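Long-range contacts in pullulanase (Bacillus acidopullulyticus, PDB 2WAN), which catalyses the hydrolysis of alpha-1,6-glucosidic linkages in pullulan and probably the branch points of starch-derived glucans: residues T165-G170 with L216-N221; S400-R405 with I497-P502; G779-R784 with D812-F817; L881-G886 with G907-P912. All coordinates share one frame; numbering follows the deposited sequence.

Interaction 1: residues T165-G170 with L216-N221; sequences TAVLVG and LDHSWN
Ala166 and Leu216 form an antiparallel non-hydrogen-bonded pair in the three-stranded sheet of the pullulanase X25 domain, where strand 166-170 meets the end of strand 208-216 and the hairpin loop leading to strand 223-233. A type I' turn from Leu216 to Ser219 starts here, with Asp217 and His218 both at positive phi. It presents Asp217 N to Thr165 O at 3.0 Å, a bond with 162° at the hydrogen. Leu216 CA makes a CA-H...O contact with the same Thr165 O at 3.3 Å. A water closes the flank: it accepts from Thr165 N at 2.9 Å and donates to Asp217 OD1 at 2.7 Å. With OG1 beside the backbone N (chi1 -55°), the Thr165 methyl CG2 stands anti to it and is carried over one face of the His218 imidazole, 4.1 Å from the ring centroid and displaced toward the rim. His218 NE2, the ring atom nearest that methyl, is hydrogen-bonded to Asp187 OD1, which probably helps fix how the ring is turned. Ala166 CB touches Leu216 CD2 at 3.9 Å, and both residues pack on Tyr244 of strand 238-245. Farther along, Val169 and Trp220 approach from opposite directions: Val169 CG2 meets CH2 on the benzo end of the Trp220 indole at 3.5 Å, and Pro184 touches that tryptophan too. One direct backbone bond and one water bridge thus set the position of the turn, while methyls of Thr165 and Val169 pack against the rings of His218 and Trp220; the Asp187 bond would probably polarise the imidazole under the threonine methyl.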
loop_
_atom_site.group_PDB
_atom_site.type_symbol
_atom_site.label_atom_id
_atom_site.label_comp_id
_atom_site.label_asym_id
_atom_site.label_seq_id
_atom_site.Cartn_x
_atom_site.Cartn_y
_atom_site.Cartn_z
ATOM N N THR A 165 8.515 -28.847 -5.187
ATOM C CA THR A 165 8.719 -28.296 -6.514
ATOM C C THR A 165 9.591 -29.302 -7.258
ATOM O O THR A 165 10.795 -29.364 -7.030
ATOM C CB THR A 165 9.412 -26.912 -6.441
ATOM O OG1 THR A 165 8.645 -26.047 -5.600
ATOM C CG2 THR A 165 9.534 -26.273 -7.821
ATOM N N ALA A 166 8.949 -30.090 -8.116
ATOM C CA ALA A 166 9.605 -31.157 -8.870
ATOM C C ALA A 166 9.379 -30.938 -10.356
ATOM O O ALA A 166 8.251 -31.009 -10.845
ATOM C CB ALA A 166 9.075 -32.513 -8.441
ATOM N N VAL A 167 10.467 -30.665 -11.068
ATOM C CA VAL A 167 10.405 -30.336 -12.482
ATOM C C VAL A 167 11.073 -31.433 -13.300
ATOM O O VAL A 167 12.207 -31.834 -13.003
ATOM C CB VAL A 167 11.119 -28.987 -12.768
ATOM C CG1 VAL A 167 11.224 -28.739 -14.278
ATOM C CG2 VAL A 167 10.420 -27.818 -12.036
ATOM N N LEU A 168 10.364 -31.907 -14.321
ATOM C CA LEU A 168 10.909 -32.867 -15.275
ATOM C C LEU A 168 11.942 -32.166 -16.156
ATOM O O LEU A 168 11.627 -31.203 -16.876
ATOM C CB LEU A 168 9.798 -33.473 -16.127
ATOM C CG LEU A 168 10.179 -34.462 -17.232
ATOM C CD1 LEU A 168 10.679 -35.755 -16.644
ATOM C CD2 LEU A 168 8.984 -34.737 -18.118
ATOM N N VAL A 169 13.179 -32.644 -16.081
ATOM C CA VAL A 169 14.275 -32.046 -16.837
ATOM C C VAL A 169 14.916 -33.048 -17.774
ATOM O O VAL A 169 14.980 -34.241 -17.465
ATOM C CB VAL A 169 15.354 -31.439 -15.906
ATOM C CG1 VAL A 169 14.786 -30.277 -15.147
ATOM C CG2 VAL A 169 15.886 -32.486 -14.935
ATOM N N GLY A 170 15.410 -32.559 -18.910
ATOM C CA GLY A 170 16.104 -33.411 -19.875
ATOM C C GLY A 170 16.031 -32.847 -21.273
ATOM O O GLY A 170 15.728 -31.661 -21.451
ATOM N N LEU A 216 14.723 -30.752 -8.259
ATOM C CA LEU A 216 13.959 -30.118 -7.186
ATOM C C LEU A 216 14.312 -28.649 -6.993
ATOM O O LEU A 216 15.455 -28.233 -7.215
ATOM C CB LEU A 216 14.159 -30.868 -5.860
ATOM C CG LEU A 216 13.694 -32.327 -5.744
ATOM C CD1 LEU A 216 13.568 -32.711 -4.270
ATOM C CD2 LEU A 216 12.390 -32.582 -6.474
ATOM N N ASP A 217 13.314 -27.867 -6.580
ATOM C CA ASP A 217 13.535 -26.497 -6.088
ATOM C C ASP A 217 14.237 -25.556 -7.076
ATOM O O ASP A 217 14.950 -24.637 -6.661
ATOM C CB ASP A 217 14.268 -26.527 -4.739
ATOM C CG ASP A 217 13.567 -27.414 -3.715
ATOM O OD1 ASP A 217 12.321 -27.390 -3.669
ATOM O OD2 ASP A 217 14.261 -28.141 -2.966
ATOM N N HIS A 218 14.015 -25.784 -8.371
ATOM C CA HIS A 218 14.540 -24.927 -9.446
ATOM C C HIS A 218 16.070 -24.890 -9.566
ATOM O O HIS A 218 16.624 -23.937 -10.123
ATOM C CB HIS A 218 13.975 -23.497 -9.348
ATOM C CG HIS A 218 12.512 -23.398 -9.646
ATOM N ND1 HIS A 218 11.693 -22.465 -9.047
ATOM C CD2 HIS A 218 11.718 -24.115 -10.476
ATOM C CE1 HIS A 218 10.460 -22.606 -9.501
ATOM N NE2 HIS A 218 10.449 -23.601 -10.369
ATOM N N SER A 219 16.754 -25.911 -9.052
ATOM C CA SER A 219 18.204 -26.009 -9.244
ATOM C C SER A 219 18.670 -27.442 -9.481
ATOM O O SER A 219 17.866 -28.379 -9.487
ATOM C CB SER A 219 18.977 -25.378 -8.078
ATOM O OG SER A 219 18.828 -26.132 -6.893
ATOM N N TRP A 220 19.976 -27.586 -9.698
ATOM C CA TRP A 220 20.601 -28.892 -9.877
ATOM C C TRP A 220 21.195 -29.402 -8.564
ATOM O O TRP A 220 21.877 -30.433 -8.537
ATOM C CB TRP A 220 21.692 -28.811 -10.946
ATOM C CG TRP A 220 21.179 -28.641 -12.344
ATOM C CD1 TRP A 220 21.344 -27.549 -13.151
ATOM C CD2 TRP A 220 20.432 -29.598 -13.111
ATOM N NE1 TRP A 220 20.746 -27.769 -14.373
ATOM C CE2 TRP A 220 20.174 -29.015 -14.372
ATOM C CE3 TRP A 220 19.955 -30.891 -12.854
ATOM C CZ2 TRP A 220 19.468 -29.683 -15.375
ATOM C CZ3 TRP A 220 19.245 -31.550 -13.848
ATOM C CH2 TRP A 220 19.015 -30.951 -15.096
ATOM N N ASN A 221 20.945 -28.673 -7.477
ATOM C CA ASN A 221 21.433 -29.083 -6.162
ATOM C C ASN A 221 20.998 -30.515 -5.857
ATOM O O ASN A 221 21.801 -31.352 -5.438
ATOM C CB ASN A 221 20.906 -28.132 -5.088
ATOM C CG ASN A 221 21.960 -27.767 -4.061
ATOM O OD1 ASN A 221 22.524 -28.633 -3.383
ATOM N ND2 ASN A 221 22.222 -26.471 -3.931
HETATM O O HOH W 1 10.713 -29.526 -3.421
#

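Interaction 2: residues S400-R405 with I497-P502; sequences SVNATR and IDETQP. With ACT (acetate ion), chain P.
Asn402 and Glu499 bring two irregular loops together, their CA atoms 5.7 Å apart. The 400-405 loop folds back on itself: Ser400 N bonds to Arg405 O and Ala403 N to Ser400 O, while Asn402 and Ala403 take positive phi. Across from it, Asp498 to Gln501 make a type I turn. The bond between the loops runs from Asn402 N to Glu499 OE1, 2.9 Å long and nearly straight at 174°, with the donor above the carboxylate plane (51° out of it). Glu499 reaches it with its chain extended beyond CG (chi2 180°), and its other oxygen, OE2, forms a salt bridge with Arg530. Beside this bond Val401 CG1 lies 3.8 Å from Glu499 CB and 4.0 Å from the methyl CG2 of Thr500. The Asn402 amide slides past the Glu499 side chain and approaches Asp498. Asp498 OD1 accepts from Thr500 N two residues on, an Asx turn, at 2.8 Å, and from Thr500 OG1 at 2.7 Å, both from one face of the carboxylate. At the far end of 400-405, Arg405 NE donates to O of an acetate ion, probably from the crystallisation liquor, at 3.1 Å. The contact joins the loop before strand 406-407, part of the sheet of the carbohydrate-binding module 48, to the catalytic-domain loop between strands 492-494 and 511-513; Arg530 lies on helix 529-543, and Ala403 packs on Arg512 and Asn513 of strand 511-513.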
loop_
_atom_site.group_PDB
_atom_site.type_symbol
_atom_site.label_atom_id
_atom_site.label_comp_id
_atom_site.label_asym_id
_atom_site.label_seq_id
_atom_site.Cartn_x
_atom_site.Cartn_y
_atom_site.Cartn_z
ATOM N N SER A 400 -11.709 8.235 24.556
ATOM C CA SER A 400 -11.170 8.982 25.675
ATOM C C SER A 400 -9.766 9.422 25.270
ATOM O O SER A 400 -9.216 8.898 24.284
ATOM C CB SER A 400 -11.088 8.083 26.907
ATOM O OG SER A 400 -10.239 6.981 26.643
ATOM N N VAL A 401 -9.188 10.354 26.032
ATOM C CA VAL A 401 -7.792 10.769 25.815
ATOM C C VAL A 401 -6.911 9.519 25.827
ATOM O O VAL A 401 -7.040 8.672 26.735
ATOM C CB VAL A 401 -7.325 11.786 26.890
ATOM C CG1 VAL A 401 -5.860 12.204 26.667
ATOM C CG2 VAL A 401 -8.206 13.024 26.850
ATOM N N ASN A 402 -6.047 9.385 24.812
ATOM C CA ASN A 402 -5.143 8.219 24.677
ATOM C C ASN A 402 -5.821 6.869 24.435
ATOM O O ASN A 402 -5.188 5.797 24.556
ATOM C CB ASN A 402 -4.168 8.117 25.861
ATOM C CG ASN A 402 -3.067 9.170 25.814
ATOM O OD1 ASN A 402 -2.606 9.656 26.865
ATOM N ND2 ASN A 402 -2.618 9.504 24.613
ATOM N N ALA A 403 -7.111 6.902 24.090
ATOM C CA ALA A 403 -7.854 5.699 23.704
ATOM C C ALA A 403 -7.849 4.598 24.764
ATOM O O ALA A 403 -7.674 3.406 24.444
ATOM C CB ALA A 403 -7.377 5.165 22.326
ATOM N N THR A 404 -8.031 4.997 26.027
ATOM C CA THR A 404 -8.242 4.019 27.085
ATOM C C THR A 404 -9.622 3.357 26.883
ATOM O O THR A 404 -9.843 2.206 27.295
ATOM C CB THR A 404 -8.172 4.655 28.477
ATOM O OG1 THR A 404 -9.171 5.679 28.594
ATOM C CG2 THR A 404 -6.782 5.276 28.725
ATOM N N ARG A 405 -10.527 4.097 26.234
ATOM C CA ARG A 405 -11.915 3.694 26.033
ATOM C C ARG A 405 -12.431 4.286 24.738
ATOM O O ARG A 405 -11.947 5.329 24.304
ATOM C CB ARG A 405 -12.810 4.236 27.166
ATOM C CG ARG A 405 -12.301 3.900 28.549
ATOM C CD ARG A 405 -13.023 4.655 29.687
ATOM N NE ARG A 405 -12.425 4.167 30.940
ATOM C CZ ARG A 405 -12.819 4.498 32.164
ATOM N NH1 ARG A 405 -13.821 5.346 32.343
ATOM N NH2 ARG A 405 -12.200 3.969 33.216
ATOM N N ILE A 497 2.217 9.443 19.897
ATOM C CA ILE A 497 2.061 10.695 20.621
ATOM C C ILE A 497 1.088 10.491 21.781
ATOM O O ILE A 497 -0.044 10.036 21.592
ATOM C CB ILE A 497 1.571 11.858 19.695
ATOM C CG1 ILE A 497 2.611 12.121 18.581
ATOM C CG2 ILE A 497 1.231 13.136 20.542
ATOM C CD1 ILE A 497 2.229 13.260 17.612
ATOM N N ASP A 498 1.564 10.787 22.984
ATOM C CA ASP A 498 0.726 10.831 24.176
ATOM C C ASP A 498 -0.097 12.108 24.068
ATOM O O ASP A 498 0.458 13.190 24.011
ATOM C CB ASP A 498 1.636 10.841 25.421
ATOM C CG ASP A 498 0.883 11.027 26.745
ATOM O OD1 ASP A 498 -0.320 11.375 26.798
ATOM O OD2 ASP A 498 1.548 10.828 27.779
ATOM N N GLU A 499 -1.424 11.972 24.022
ATOM C CA GLU A 499 -2.311 13.133 23.857
ATOM C C GLU A 499 -2.287 14.135 25.000
ATOM O O GLU A 499 -2.816 15.244 24.857
ATOM C CB GLU A 499 -3.744 12.687 23.567
ATOM C CG GLU A 499 -3.893 12.083 22.159
ATOM C CD GLU A 499 -5.315 11.618 21.841
ATOM O OE1 GLU A 499 -6.150 11.477 22.775
ATOM O OE2 GLU A 499 -5.602 11.373 20.642
ATOM N N THR A 500 -1.703 13.753 26.142
ATOM C CA THR A 500 -1.506 14.720 27.228
ATOM C C THR A 500 -0.235 15.534 27.005
ATOM O O THR A 500 -0.001 16.521 27.713
ATOM C CB THR A 500 -1.452 14.061 28.652
ATOM O OG1 THR A 500 -0.271 13.262 28.773
ATOM C CG2 THR A 500 -2.680 13.208 28.911
ATOM N N GLN A 501 0.578 15.099 26.035
ATOM C CA GLN A 501 1.796 15.812 25.641
ATOM C C GLN A 501 1.776 15.985 24.123
ATOM O O GLN A 501 2.595 15.392 23.400
ATOM C CB GLN A 501 3.035 15.042 26.102
ATOM C CG GLN A 501 3.184 14.981 27.613
ATOM C CD GLN A 501 4.254 14.008 28.055
ATOM O OE1 GLN A 501 4.826 13.285 27.240
ATOM N NE2 GLN A 501 4.533 13.986 29.353
ATOM N N PRO A 502 0.823 16.799 23.620
ATOM C CA PRO A 502 0.534 16.766 22.178
ATOM C C PRO A 502 1.550 17.463 21.274
ATOM O O PRO A 502 1.368 17.481 20.054
ATOM C CB PRO A 502 -0.817 17.470 22.086
ATOM C CG PRO A 502 -0.783 18.469 23.210
ATOM C CD PRO A 502 -0.003 17.809 24.318
HETATM C C ACT P . -10.031 1.282 31.931
HETATM O O ACT P . -9.906 2.372 31.308
HETATM O OXT ACT P . -9.961 0.233 31.253
HETATM C CH3 ACT P . -10.248 1.212 33.415
#

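Interaction 3: residues G779-R784 with D812-F817; sequences GEEMLR and DVFDYF
Glu781 lies against Phe817 in a CH-pi contact: its CA stands over the centre of the ring, 3.7 Å from the centroid and 9° off the normal. The same ring face also receives the next carbon, with Glu781 CB 3.7 Å from Phe817 CD2. Apolar contacts continue along the helix. Glu781 and Phe814 point the same way side by side, Glu781 CG coming obliquely to Phe814 CD2 at 3.5 Å; a chi1 of 73° puts CG between the backbone N and the carbonyl carbon and lays it beside that ring. Val813 CG1 touches Leu783 CD2 at 4.0 Å, the two side chains crossing at about a right angle. With a serine in place of Phe817, the CA and CB of Glu781 would probably lose their aromatic cover and a gap would open toward Met776 and His764. Within the loop after the last barrel strand, 773-777, Gly779 N donates to Glu781 OE1 at 2.8 Å, on the syn side but tilted 28° out of the carboxylate plane; from outside the loop Tyr436 OH of strand 435-438 holds the other oxygen, OE2. Met782 N and Arg784 N reach Gly779 O from opposite faces of its plane. No hydrogen bond passes between 779-784 and 812-817, so this part of the helix meets the loop through CH-pi and apolar packing, while the buried carboxylate of Glu781 is turned away toward polar partners.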
loop_
_atom_site.group_PDB
_atom_site.type_symbol
_atom_site.label_atom_id
_atom_site.label_comp_id
_atom_site.label_asym_id
_atom_site.label_seq_id
_atom_site.Cartn_x
_atom_site.Cartn_y
_atom_site.Cartn_z
ATOM N N GLY A 779 6.556 22.178 0.310
ATOM C CA GLY A 779 7.699 22.953 0.776
ATOM C C GLY A 779 8.854 22.925 -0.191
ATOM O O GLY A 779 9.767 23.723 -0.067
ATOM N N GLU A 780 8.827 22.034 -1.179
ATOM C CA GLU A 780 9.927 22.035 -2.165
ATOM C C GLU A 780 9.983 23.357 -2.949
ATOM O O GLU A 780 11.064 23.771 -3.399
ATOM C CB GLU A 780 9.831 20.837 -3.127
ATOM C CG GLU A 780 9.938 19.441 -2.491
ATOM C CD GLU A 780 11.253 19.170 -1.764
ATOM O OE1 GLU A 780 11.572 19.837 -0.750
ATOM O OE2 GLU A 780 11.939 18.234 -2.201
ATOM N N GLU A 781 8.828 24.017 -3.082
ATOM C CA GLU A 781 8.696 25.307 -3.784
ATOM C C GLU A 781 9.401 26.451 -3.039
ATOM O O GLU A 781 9.574 27.523 -3.600
ATOM C CB GLU A 781 7.211 25.639 -4.013
ATOM C CG GLU A 781 6.451 26.054 -2.741
ATOM C CD GLU A 781 6.033 24.910 -1.800
ATOM O OE1 GLU A 781 6.293 23.708 -2.064
ATOM O OE2 GLU A 781 5.391 25.246 -0.786
ATOM N N MET A 782 9.806 26.212 -1.785
ATOM C CA MET A 782 10.621 27.178 -1.053
ATOM C C MET A 782 11.931 26.581 -0.526
ATOM O O MET A 782 12.498 27.073 0.467
ATOM C CB MET A 782 9.803 27.824 0.077
ATOM C CG MET A 782 9.267 26.831 1.134
ATOM S SD MET A 782 8.304 27.740 2.371
ATOM C CE MET A 782 7.636 26.378 3.315
ATOM N N LEU A 783 12.395 25.517 -1.192
ATOM C CA LEU A 783 13.675 24.847 -0.897
ATOM C C LEU A 783 13.735 24.452 0.573
ATOM O O LEU A 783 14.729 24.690 1.263
ATOM C CB LEU A 783 14.881 25.713 -1.311
ATOM C CG LEU A 783 14.852 26.322 -2.735
ATOM C CD1 LEU A 783 16.169 27.114 -2.999
ATOM C CD2 LEU A 783 14.638 25.245 -3.847
ATOM N N ARG A 784 12.641 23.870 1.058
ATOM C CA ARG A 784 12.591 23.399 2.443
ATOM C C ARG A 784 13.784 22.485 2.723
ATOM O O ARG A 784 14.187 21.701 1.866
ATOM C CB ARG A 784 11.265 22.679 2.705
ATOM C CG ARG A 784 11.174 21.935 4.032
ATOM C CD ARG A 784 9.709 21.671 4.330
ATOM N NE ARG A 784 9.464 20.675 5.373
ATOM C CZ ARG A 784 9.347 19.374 5.141
ATOM N NH1 ARG A 784 9.511 18.912 3.907
ATOM N NH2 ARG A 784 9.064 18.535 6.145
ATOM N N ASP A 812 11.417 33.732 -5.967
ATOM C CA ASP A 812 11.527 33.437 -7.402
ATOM C C ASP A 812 11.307 31.939 -7.678
ATOM O O ASP A 812 10.662 31.569 -8.666
ATOM C CB ASP A 812 12.909 33.859 -7.950
ATOM C CG ASP A 812 13.039 35.346 -8.145
ATOM O OD1 ASP A 812 12.010 36.050 -8.161
ATOM O OD2 ASP A 812 14.208 35.813 -8.279
ATOM N N VAL A 813 11.842 31.074 -6.812
ATOM C CA VAL A 813 11.615 29.634 -6.936
ATOM C C VAL A 813 10.128 29.313 -6.753
ATOM O O VAL A 813 9.531 28.605 -7.567
ATOM C CB VAL A 813 12.405 28.836 -5.898
ATOM C CG1 VAL A 813 12.080 27.326 -6.038
ATOM C CG2 VAL A 813 13.917 29.121 -6.065
ATOM N N PHE A 814 9.523 29.881 -5.715
ATOM C CA PHE A 814 8.079 29.711 -5.498
ATOM C C PHE A 814 7.278 30.133 -6.741
ATOM O O PHE A 814 6.364 29.413 -7.186
ATOM C CB PHE A 814 7.628 30.505 -4.252
ATOM C CG PHE A 814 6.171 30.347 -3.931
ATOM C CD1 PHE A 814 5.197 31.071 -4.624
ATOM C CD2 PHE A 814 5.773 29.447 -2.950
ATOM C CE1 PHE A 814 3.830 30.904 -4.339
ATOM C CE2 PHE A 814 4.409 29.293 -2.646
ATOM C CZ PHE A 814 3.443 30.027 -3.360
ATOM N N ASP A 815 7.613 31.294 -7.296
ATOM C CA ASP A 815 6.941 31.794 -8.498
ATOM C C ASP A 815 7.143 30.903 -9.731
ATOM O O ASP A 815 6.228 30.723 -10.544
ATOM C CB ASP A 815 7.403 33.216 -8.782
ATOM C CG ASP A 815 6.874 34.224 -7.750
ATOM O OD1 ASP A 815 5.946 33.902 -6.959
ATOM O OD2 ASP A 815 7.390 35.356 -7.750
ATOM N N TYR A 816 8.342 30.348 -9.869
ATOM C CA TYR A 816 8.618 29.408 -10.959
ATOM C C TYR A 816 7.753 28.156 -10.830
ATOM O O TYR A 816 7.121 27.728 -11.804
ATOM C CB TYR A 816 10.107 29.058 -11.004
ATOM C CG TYR A 816 10.487 28.232 -12.216
ATOM C CD1 TYR A 816 10.421 26.836 -12.190
ATOM C CD2 TYR A 816 10.937 28.853 -13.384
ATOM C CE1 TYR A 816 10.751 26.078 -13.307
ATOM C CE2 TYR A 816 11.288 28.110 -14.505
ATOM C CZ TYR A 816 11.207 26.724 -14.462
ATOM O OH TYR A 816 11.540 25.976 -15.566
ATOM N N PHE A 817 7.747 27.549 -9.641
ATOM C CA PHE A 817 6.852 26.405 -9.384
ATOM C C PHE A 817 5.396 26.758 -9.697
ATOM O O PHE A 817 4.719 26.009 -10.394
ATOM C CB PHE A 817 6.935 25.940 -7.934
ATOM C CG PHE A 817 8.073 24.990 -7.632
ATOM C CD1 PHE A 817 9.410 25.387 -7.811
ATOM C CD2 PHE A 817 7.819 23.740 -7.076
ATOM C CE1 PHE A 817 10.460 24.535 -7.480
ATOM C CE2 PHE A 817 8.879 22.882 -6.724
ATOM C CZ PHE A 817 10.204 23.292 -6.937
#

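Interaction 4: residues L881-G886 with G907-P912; sequences LNLPSG and GNVQVP
Leu881 and Val909 are joined by a pair of backbone bonds: Leu881 N to Val909 O at 2.8 Å, and Val909 N to Leu881 O at 3.0 Å. Leu881 O also takes a CA-H...O contact from Asn908 CA at 3.2 Å. Two residues on, Leu883 N gives a straight bond (173°) to Gly907 O at 2.8 Å, though the donor sits well above that carbonyl's plane. Between these bonds Asn882 and Asn908 form the non-hydrogen-bonded pair, their amides close together on one face with planes 57° apart. On the other face Val909 CG1, flanked by both backbone branches at a chi1 of 67°, touches Leu881 CB at 4.1 Å and Leu883 CD2 at 4.0 Å. Strands 879-882 and 908-911 are the two strands of a small antiparallel sheet packed on the larger sheet of the C-terminal all-beta region, an arrangement like the beta-sandwich that ends many alpha-amylase family enzymes. An alanine here instead of Leu883 would remove the methyls meeting Val909 and would probably leave a gap between that valine, Leu919 and Trp888. Farther out, a water joins the chain after strand 879-882 to the start of 907-912, accepting from Gly907 N at 2.8 Å and donating to Pro884 O at 2.7 Å and to Gly886 O; Trp888 NE1 also bonds to Pro884 O. Beneath the apolar face, Leu881 rests on Ile869 and Met871 of strand 868-873, and Val909 on Leu917 of strand 915-920.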
loop_
_atom_site.group_PDB
_atom_site.type_symbol
_atom_site.label_atom_id
_atom_site.label_comp_id
_atom_site.label_asym_id
_atom_site.label_seq_id
_atom_site.Cartn_x
_atom_site.Cartn_y
_atom_site.Cartn_z
ATOM N N LEU A 881 17.687 23.611 -30.627
ATOM C CA LEU A 881 16.671 22.689 -31.093
ATOM C C LEU A 881 16.179 23.093 -32.481
ATOM O O LEU A 881 15.781 24.230 -32.683
ATOM C CB LEU A 881 15.480 22.702 -30.115
ATOM C CG LEU A 881 14.300 21.831 -30.545
ATOM C CD1 LEU A 881 14.660 20.356 -30.462
ATOM C CD2 LEU A 881 13.111 22.108 -29.645
ATOM N N ASN A 882 16.183 22.142 -33.412
ATOM C CA ASN A 882 15.586 22.350 -34.726
ATOM C C ASN A 882 14.085 22.254 -34.617
ATOM O O ASN A 882 13.578 21.328 -33.989
ATOM C CB ASN A 882 16.132 21.322 -35.702
ATOM C CG ASN A 882 17.585 21.609 -36.054
ATOM O OD1 ASN A 882 17.920 22.741 -36.372
ATOM N ND2 ASN A 882 18.446 20.607 -35.948
ATOM N N LEU A 883 13.382 23.212 -35.213
ATOM C CA LEU A 883 11.929 23.271 -35.040
ATOM C C LEU A 883 11.169 22.764 -36.267
ATOM O O LEU A 883 11.660 22.888 -37.401
ATOM C CB LEU A 883 11.487 24.691 -34.689
ATOM C CG LEU A 883 12.048 25.302 -33.406
ATOM C CD1 LEU A 883 11.724 26.794 -33.361
ATOM C CD2 LEU A 883 11.459 24.568 -32.195
ATOM N N PRO A 884 9.967 22.182 -36.049
ATOM C CA PRO A 884 9.069 21.944 -37.183
ATOM C C PRO A 884 8.678 23.261 -37.848
ATOM O O PRO A 884 8.885 24.344 -37.274
ATOM C CB PRO A 884 7.836 21.295 -36.542
ATOM C CG PRO A 884 8.331 20.758 -35.196
ATOM C CD PRO A 884 9.358 21.778 -34.768
ATOM N N SER A 885 8.066 23.165 -39.026
ATOM C CA SER A 885 7.710 24.343 -39.820
ATOM C C SER A 885 6.826 25.339 -39.069
ATOM O O SER A 885 6.127 24.975 -38.111
ATOM C CB SER A 885 7.005 23.911 -41.122
ATOM O OG SER A 885 5.771 23.274 -40.821
ATOM N N GLY A 886 6.882 26.598 -39.504
ATOM C CA GLY A 886 5.968 27.613 -39.024
ATOM C C GLY A 886 6.522 28.500 -37.931
ATOM O O GLY A 886 7.669 28.336 -37.491
ATOM N N GLY A 907 12.479 27.900 -37.204
ATOM C CA GLY A 907 13.619 27.084 -37.652
ATOM C C GLY A 907 14.462 26.439 -36.580
ATOM O O GLY A 907 14.671 25.228 -36.598
ATOM N N ASN A 908 14.963 27.258 -35.660
ATOM C CA ASN A 908 15.878 26.809 -34.635
ATOM C C ASN A 908 15.698 27.715 -33.427
ATOM O O ASN A 908 15.303 28.880 -33.563
ATOM C CB ASN A 908 17.322 26.881 -35.176
ATOM C CG ASN A 908 18.322 26.119 -34.332
ATOM O OD1 ASN A 908 18.456 24.894 -34.441
ATOM N ND2 ASN A 908 19.088 26.853 -33.533
ATOM N N VAL A 909 15.970 27.179 -32.241
ATOM C CA VAL A 909 15.872 27.974 -31.009
ATOM C C VAL A 909 16.912 27.511 -29.988
ATOM O O VAL A 909 17.242 26.318 -29.911
ATOM C CB VAL A 909 14.426 27.925 -30.404
ATOM C CG1 VAL A 909 14.083 26.535 -29.905
ATOM C CG2 VAL A 909 14.238 28.988 -29.299
ATOM N N GLN A 910 17.430 28.464 -29.217
ATOM C CA GLN A 910 18.434 28.168 -28.201
ATOM C C GLN A 910 17.777 28.005 -26.826
ATOM O O GLN A 910 16.922 28.804 -26.437
ATOM C CB GLN A 910 19.483 29.282 -28.188
ATOM C CG GLN A 910 20.703 28.979 -27.334
ATOM C CD GLN A 910 21.773 30.044 -27.477
ATOM O OE1 GLN A 910 22.188 30.379 -28.586
ATOM N NE2 GLN A 910 22.217 30.588 -26.353
ATOM N N VAL A 911 18.144 26.940 -26.121
ATOM C CA VAL A 911 17.619 26.665 -24.801
ATOM C C VAL A 911 18.718 26.915 -23.784
ATOM O O VAL A 911 19.736 26.205 -23.814
ATOM C CB VAL A 911 17.175 25.186 -24.657
ATOM C CG1 VAL A 911 16.609 24.947 -23.262
ATOM C CG2 VAL A 911 16.145 24.805 -25.765
ATOM N N PRO A 912 18.524 27.889 -22.866
ATOM C CA PRO A 912 19.589 28.151 -21.875
ATOM C C PRO A 912 19.994 26.942 -21.028
ATOM O O PRO A 912 19.225 25.977 -20.868
ATOM C CB PRO A 912 18.987 29.237 -20.969
ATOM C CG PRO A 912 17.919 29.877 -21.757
ATOM C CD PRO A 912 17.398 28.832 -22.729
HETATM O O HOH W 2 9.977 26.762 -37.747
#

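The four contacts follow one another along the chain, each closing before the next opens, and none touches another. Interaction 1 stands apart in the X25 domain, its centre 56 to 59 Å from the other three. Interaction 2 joins the carbohydrate-binding module 48 sheet to the catalytic barrel region, and interaction 3 packs a helix on the loop after the last barrel strand; their centres are 36 Å apart. Interaction 4 belongs to the C-terminal all-beta region, 29 Å from interaction 3 between centres, with nearest atoms about 9 Å apart. Interaction 2 thus ties one domain to another, whereas interactions 1 and 4 are each internal to a beta domain.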